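Local coordinates for protein cleavage and polyadenylation specificity factor 100 KD subunit (Methanosarcina mazei, PDB 2XR1) that probably terminates transcription in this archaeon by cutting nascent RNA at the RNA polymerase exit channel, using two zinc ions for its nuclease activity, at residues V443-D448 with S483-P488; E493-I498 with V519-K524. All coordinates share one frame; numbering follows the deposited sequence.

Contact 1. Residues V443-D448 with S483-P488; sequences VPVYLD and SECFKP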
loop_
_atom_site.group_PDB
_atom_site.type_symbol
_atom_site.label_atom_id
_atom_site.label_comp_id
_atom_site.label_asym_id
_atom_site.label_seq_id
_atom_site.Cartn_x
_atom_site.Cartn_y
_atom_site.Cartn_z
ATOM N N VAL B 443 13.696 -52.337 -12.639
ATOM C CA VAL B 443 13.952 -52.127 -11.222
ATOM C C VAL B 443 12.749 -51.325 -10.702
ATOM O O VAL B 443 12.109 -50.617 -11.480
ATOM C CB VAL B 443 15.296 -51.357 -11.007
ATOM C CG1 VAL B 443 15.091 -49.840 -10.957
ATOM C CG2 VAL B 443 15.954 -51.794 -9.770
ATOM N N PRO B 444 12.407 -51.477 -9.413
ATOM C CA PRO B 444 11.222 -50.828 -8.817
ATOM C C PRO B 444 11.400 -49.348 -8.583
ATOM O O PRO B 444 12.367 -48.933 -7.954
ATOM C CB PRO B 444 11.048 -51.540 -7.472
ATOM C CG PRO B 444 12.308 -52.340 -7.252
ATOM C CD PRO B 444 12.943 -52.560 -8.570
ATOM N N VAL B 445 10.476 -48.550 -9.098
ATOM C CA VAL B 445 10.485 -47.117 -8.861
ATOM C C VAL B 445 9.468 -46.820 -7.766
ATOM O O VAL B 445 8.271 -46.752 -8.035
ATOM C CB VAL B 445 10.122 -46.370 -10.134
ATOM C CG1 VAL B 445 10.114 -44.869 -9.900
ATOM C CG2 VAL B 445 11.085 -46.768 -11.233
ATOM N N TYR B 446 9.949 -46.687 -6.529
ATOM C CA TYR B 446 9.072 -46.420 -5.386
ATOM C C TYR B 446 8.670 -44.952 -5.395
ATOM O O TYR B 446 9.445 -44.108 -5.820
ATOM C CB TYR B 446 9.740 -46.782 -4.066
ATOM C CG TYR B 446 10.136 -48.227 -3.978
ATOM C CD1 TYR B 446 9.226 -49.192 -3.611
ATOM C CD2 TYR B 446 11.431 -48.637 -4.271
ATOM C CE1 TYR B 446 9.603 -50.566 -3.530
ATOM C CE2 TYR B 446 11.812 -49.988 -4.201
ATOM C CZ TYR B 446 10.896 -50.934 -3.826
ATOM O OH TYR B 446 11.265 -52.256 -3.760
ATOM N N LEU B 447 7.441 -44.684 -4.953
ATOM C CA LEU B 447 6.822 -43.366 -4.980
ATOM C C LEU B 447 6.224 -43.063 -3.608
ATOM O O LEU B 447 5.288 -43.727 -3.191
ATOM C CB LEU B 447 5.704 -43.359 -6.000
ATOM C CG LEU B 447 6.045 -43.756 -7.427
ATOM C CD1 LEU B 447 4.816 -43.595 -8.294
ATOM C CD2 LEU B 447 7.202 -42.933 -8.001
ATOM N N ASP B 448 6.761 -42.081 -2.884
ATOM C CA ASP B 448 6.362 -41.885 -1.474
ATOM C C ASP B 448 5.892 -40.453 -1.222
ATOM O O ASP B 448 6.282 -39.538 -1.907
ATOM C CB ASP B 448 7.518 -42.270 -0.541
ATOM C CG ASP B 448 7.066 -42.557 0.897
ATOM O OD1 ASP B 448 5.871 -42.338 1.243
ATOM O OD2 ASP B 448 7.922 -42.982 1.707
ATOM N N SER B 483 2.609 -48.500 -15.536
ATOM C CA SER B 483 3.685 -49.489 -15.653
ATOM C C SER B 483 3.831 -50.321 -14.389
ATOM O O SER B 483 3.703 -49.809 -13.271
ATOM C CB SER B 483 5.036 -48.852 -15.947
ATOM O OG SER B 483 6.062 -49.848 -16.011
ATOM N N GLU B 484 4.123 -51.603 -14.597
ATOM C CA GLU B 484 4.418 -52.520 -13.518
ATOM C C GLU B 484 5.494 -51.938 -12.602
ATOM O O GLU B 484 5.474 -52.180 -11.406
ATOM C CB GLU B 484 4.900 -53.870 -14.087
ATOM C CG GLU B 484 4.447 -55.158 -13.301
ATOM C CD GLU B 484 5.587 -56.222 -13.140
ATOM O OE1 GLU B 484 6.799 -55.875 -13.229
ATOM O OE2 GLU B 484 5.275 -57.406 -12.894
ATOM N N CYS B 485 6.417 -51.159 -13.170
ATOM C CA CYS B 485 7.558 -50.613 -12.437
ATOM C C CYS B 485 7.216 -49.786 -11.185
ATOM O O CYS B 485 7.925 -49.850 -10.193
ATOM C CB CYS B 485 8.418 -49.745 -13.385
ATOM S SG CYS B 485 7.712 -48.006 -13.850
ATOM N N PHE B 486 6.183 -48.951 -11.246
ATOM C CA PHE B 486 5.922 -48.006 -10.154
ATOM C C PHE B 486 5.309 -48.729 -8.989
ATOM O O PHE B 486 4.383 -49.451 -9.181
ATOM C CB PHE B 486 4.987 -46.886 -10.580
ATOM C CG PHE B 486 5.502 -46.066 -11.703
ATOM C CD1 PHE B 486 6.702 -45.403 -11.593
ATOM C CD2 PHE B 486 4.772 -45.922 -12.870
ATOM C CE1 PHE B 486 7.177 -44.626 -12.636
ATOM C CE2 PHE B 486 5.240 -45.160 -13.895
ATOM C CZ PHE B 486 6.451 -44.517 -13.779
ATOM N N LYS B 487 5.846 -48.530 -7.793
ATOM C CA LYS B 487 5.332 -49.147 -6.591
ATOM C C LYS B 487 5.084 -48.046 -5.588
ATOM O O LYS B 487 6.015 -47.456 -5.092
ATOM C CB LYS B 487 6.330 -50.160 -5.984
ATOM C CG LYS B 487 6.983 -51.174 -6.930
ATOM C CD LYS B 487 5.999 -52.110 -7.563
ATOM C CE LYS B 487 6.707 -53.262 -8.272
ATOM N NZ LYS B 487 7.603 -52.723 -9.341
ATOM N N PRO B 488 3.829 -47.767 -5.251
ATOM C CA PRO B 488 3.617 -46.716 -4.257
ATOM C C PRO B 488 3.856 -47.189 -2.836
ATOM O O PRO B 488 3.797 -48.368 -2.550
ATOM C CB PRO B 488 2.134 -46.347 -4.438
ATOM C CG PRO B 488 1.647 -47.153 -5.600
ATOM C CD PRO B 488 2.556 -48.324 -5.710
#

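Contact 2. Residues E493-I498 with V519-K524; sequences EARQKI and VMEYFK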
loop_
_atom_site.group_PDB
_atom_site.type_symbol
_atom_site.label_atom_id
_atom_site.label_comp_id
_atom_site.label_asym_id
_atom_site.label_seq_id
_atom_site.Cartn_x
_atom_site.Cartn_y
_atom_site.Cartn_z
ATOM N N GLU B 493 5.084 -48.661 7.522
ATOM C CA GLU B 493 5.520 -50.058 7.554
ATOM C C GLU B 493 6.154 -50.489 6.213
ATOM O O GLU B 493 7.127 -51.233 6.191
ATOM C CB GLU B 493 4.357 -50.996 7.894
ATOM C CG GLU B 493 3.560 -50.663 9.184
ATOM C CD GLU B 493 4.198 -51.191 10.467
ATOM O OE1 GLU B 493 5.233 -50.629 10.901
ATOM O OE2 GLU B 493 3.647 -52.166 11.048
ATOM N N ALA B 494 5.595 -50.023 5.105
ATOM C CA ALA B 494 6.111 -50.339 3.767
ATOM C C ALA B 494 7.464 -49.662 3.494
ATOM O O ALA B 494 8.346 -50.253 2.870
ATOM C CB ALA B 494 5.088 -49.916 2.689
ATOM N N ARG B 495 7.592 -48.412 3.943
ATOM C CA ARG B 495 8.848 -47.657 3.863
ATOM C C ARG B 495 10.036 -48.431 4.441
ATOM O O ARG B 495 11.092 -48.524 3.815
ATOM C CB ARG B 495 8.704 -46.324 4.607
ATOM C CG ARG B 495 9.845 -45.365 4.377
ATOM C CD ARG B 495 9.488 -43.929 4.753
ATOM N NE ARG B 495 8.246 -43.483 4.132
ATOM C CZ ARG B 495 7.119 -43.176 4.772
ATOM N NH1 ARG B 495 7.035 -43.245 6.089
ATOM N NH2 ARG B 495 6.058 -42.773 4.073
ATOM N N GLN B 496 9.850 -48.991 5.631
ATOM C CA GLN B 496 10.931 -49.698 6.307
ATOM C C GLN B 496 11.423 -50.911 5.523
ATOM O O GLN B 496 12.604 -51.230 5.578
ATOM C CB GLN B 496 10.517 -50.116 7.715
ATOM C CG GLN B 496 10.272 -48.935 8.657
ATOM C CD GLN B 496 11.548 -48.171 9.023
ATOM O OE1 GLN B 496 12.461 -48.725 9.632
ATOM N NE2 GLN B 496 11.593 -46.890 8.685
ATOM N N LYS B 497 10.533 -51.562 4.778
ATOM C CA LYS B 497 10.904 -52.739 3.983
ATOM C C LYS B 497 11.837 -52.399 2.836
ATOM O O LYS B 497 12.676 -53.234 2.464
ATOM C CB LYS B 497 9.665 -53.465 3.429
ATOM C CG LYS B 497 9.992 -54.668 2.510
ATOM C CD LYS B 497 8.762 -55.500 2.154
ATOM C CE LYS B 497 9.099 -56.610 1.147
ATOM N NZ LYS B 497 10.266 -57.460 1.541
ATOM N N ILE B 498 11.681 -51.201 2.267
ATOM C CA ILE B 498 12.615 -50.712 1.253
ATOM C C ILE B 498 13.946 -50.454 1.920
ATOM O O ILE B 498 14.992 -50.806 1.375
ATOM C CB ILE B 498 12.142 -49.391 0.565
ATOM C CG1 ILE B 498 10.913 -49.644 -0.283
ATOM C CG2 ILE B 498 13.240 -48.789 -0.342
ATOM C CD1 ILE B 498 10.086 -48.413 -0.475
ATOM N N VAL B 519 11.625 -38.452 2.176
ATOM C CA VAL B 519 12.926 -38.468 1.501
ATOM C C VAL B 519 14.076 -38.326 2.513
ATOM O O VAL B 519 15.206 -38.750 2.277
ATOM C CB VAL B 519 13.026 -37.398 0.374
ATOM C CG1 VAL B 519 13.258 -35.998 0.929
ATOM C CG2 VAL B 519 14.117 -37.770 -0.608
ATOM N N MET B 520 13.771 -37.715 3.645
ATOM C CA MET B 520 14.731 -37.610 4.717
ATOM C C MET B 520 14.975 -38.954 5.425
ATOM O O MET B 520 16.097 -39.238 5.842
ATOM C CB MET B 520 14.309 -36.507 5.685
ATOM C CG MET B 520 14.421 -35.096 5.082
ATOM S SD MET B 520 16.074 -34.739 4.400
ATOM C CE MET B 520 15.884 -35.314 2.721
ATOM N N GLU B 521 13.947 -39.785 5.524
ATOM C CA GLU B 521 14.135 -41.139 6.035
ATOM C C GLU B 521 15.003 -41.936 5.061
ATOM O O GLU B 521 15.963 -42.570 5.466
ATOM C CB GLU B 521 12.791 -41.852 6.295
ATOM C CG GLU B 521 12.389 -41.941 7.774
ATOM C CD GLU B 521 10.868 -41.996 7.984
ATOM O OE1 GLU B 521 10.183 -41.075 7.484
ATOM O OE2 GLU B 521 10.347 -42.933 8.648
ATOM N N TYR B 522 14.669 -41.890 3.776
ATOM C CA TYR B 522 15.464 -42.572 2.755
ATOM C C TYR B 522 16.902 -42.097 2.745
ATOM O O TYR B 522 17.830 -42.891 2.544
ATOM C CB TYR B 522 14.868 -42.359 1.371
ATOM C CG TYR B 522 13.549 -43.035 1.229
ATOM C CD1 TYR B 522 13.456 -44.426 1.246
ATOM C CD2 TYR B 522 12.374 -42.298 1.111
ATOM C CE1 TYR B 522 12.236 -45.059 1.133
ATOM C CE2 TYR B 522 11.140 -42.941 1.012
ATOM C CZ TYR B 522 11.092 -44.316 1.035
ATOM O OH TYR B 522 9.887 -44.939 0.926
ATOM N N PHE B 523 17.079 -40.805 2.972
ATOM C CA PHE B 523 18.390 -40.169 2.941
ATOM C C PHE B 523 19.164 -40.514 4.210
ATOM O O PHE B 523 20.348 -40.853 4.156
ATOM C CB PHE B 523 18.201 -38.649 2.769
ATOM C CG PHE B 523 19.423 -37.833 3.019
ATOM C CD1 PHE B 523 20.289 -37.544 2.002
ATOM C CD2 PHE B 523 19.688 -37.329 4.284
ATOM C CE1 PHE B 523 21.420 -36.773 2.241
ATOM C CE2 PHE B 523 20.819 -36.562 4.527
ATOM C CZ PHE B 523 21.680 -36.287 3.512
ATOM N N LYS B 524 18.489 -40.450 5.352
ATOM C CA LYS B 524 19.135 -40.752 6.617
ATOM C C LYS B 524 19.788 -42.122 6.555
ATOM O O LYS B 524 20.778 -42.360 7.247
ATOM C CB LYS B 524 18.146 -40.665 7.772
#

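Contact 1. Residues V443-D448 with S483-P488
The carbonyl oxygen of Cys485 takes the backbone N-H of Val445, N to O 3.1 Å, and also a weak bond from the ammonium group of Lys487. The Val445 bond opens the parallel pairing of strand 445-448 with strand 486-489, one of the two outermost strands within this chain of the six-stranded parallel sheet in the beta-CASP domain. Two more bonds follow: Lys487 N gives to Val445 O at 3.0 Å, and Leu447 N to Lys487 O at 3.1 Å with a more bent N-H...O angle of 143°. The CA-H groups of Phe486 and Tyr446 add contacts to those same two oxygens.

On one face of the sheet Val445 and Phe486 run alongside each other in the same direction. Val445 puts CG1 in the plane of the phenyl ring, at its edge near CD1 and CE1, because CG1 stands anti to the backbone N (chi1 179°). The sulfur of Cys485 sits over the ring centre, on one face, and Leu447 CD1 reaches Phe486 CB at 4.0 Å. Met428 of helix 423-436 touches Phe486 and Leu447 on this face.

The other face carries Tyr446 and Lys487, which slant across each other; the ring meets the lysine where Tyr446 CD1 lies 3.9 Å from Lys487 CB. Bends at chi2 and chi4 fold the lysine chain back along its own segment. Its NZ thereby comes within 4.1 Å of Pro444 CB and donates to the carbonyl oxygen of Glu484 at 3.0 Å.

Contact 2. Residues E493-I498 with V519-K524
Arg495 and Tyr522 meet almost perpendicularly, with the guanidinium and phenol planes 87° apart. The arginine's aliphatic part does the touching: Arg495 CG lies 3.5 Å from Tyr522 OH and 3.7 Å from Tyr522 CZ, while the hydroxyl comes in edge-on to the guanidinium. Arg495 points its CB toward helix 518-526, and the chain continues extended before bending at chi3. Both polar ends turn to one carboxylate, that of Asp448 on strand 445-448, which takes a salt bridge from Arg495 NE and hydrogen-bonds Tyr522 OH.

Helices 492-500 and 518-526 run roughly parallel, 28° between their segment axes, side by side on the same face of the beta-CASP parallel sheet; Val489 and Ile507 of that sheet touch both Ile498 and Tyr522. Here Ile498 approaches the tyrosine obliquely, Ile498 CD1 at 3.8 Å from Tyr522 OH and CG2 at 4.1 Å from CE1.

Glu521 lies crosswise to Arg495, its carboxylate plane turned 53° from the guanidinium. Glu521 OE1 stays 4.1 Å from Arg495 NH1 and far off the guanidinium plane, which leaves an attraction of charges with no N-H aimed at the oxygen.

How the contacts relate
Following the chain from its N terminus, strand 445-448 comes first; helices 451-460 and 467-472 then make up about half of the excursion before 486-489 returns beside it, closing contact 1. The chain passes almost directly from that strand into helix 492-500, runs through strand 506-509 on the far side of 445-448, and enters helix 518-526, which closes contact 2. The two closures are therefore in series, neither nested nor crossed. They also touch in space, with centres about 14 Å apart, through Asp448 and where Tyr446 packs on Ile498. The edge strand 486-489, its neighbour 445-448 and two helices on one face of the beta-CASP sheet are thus tied together.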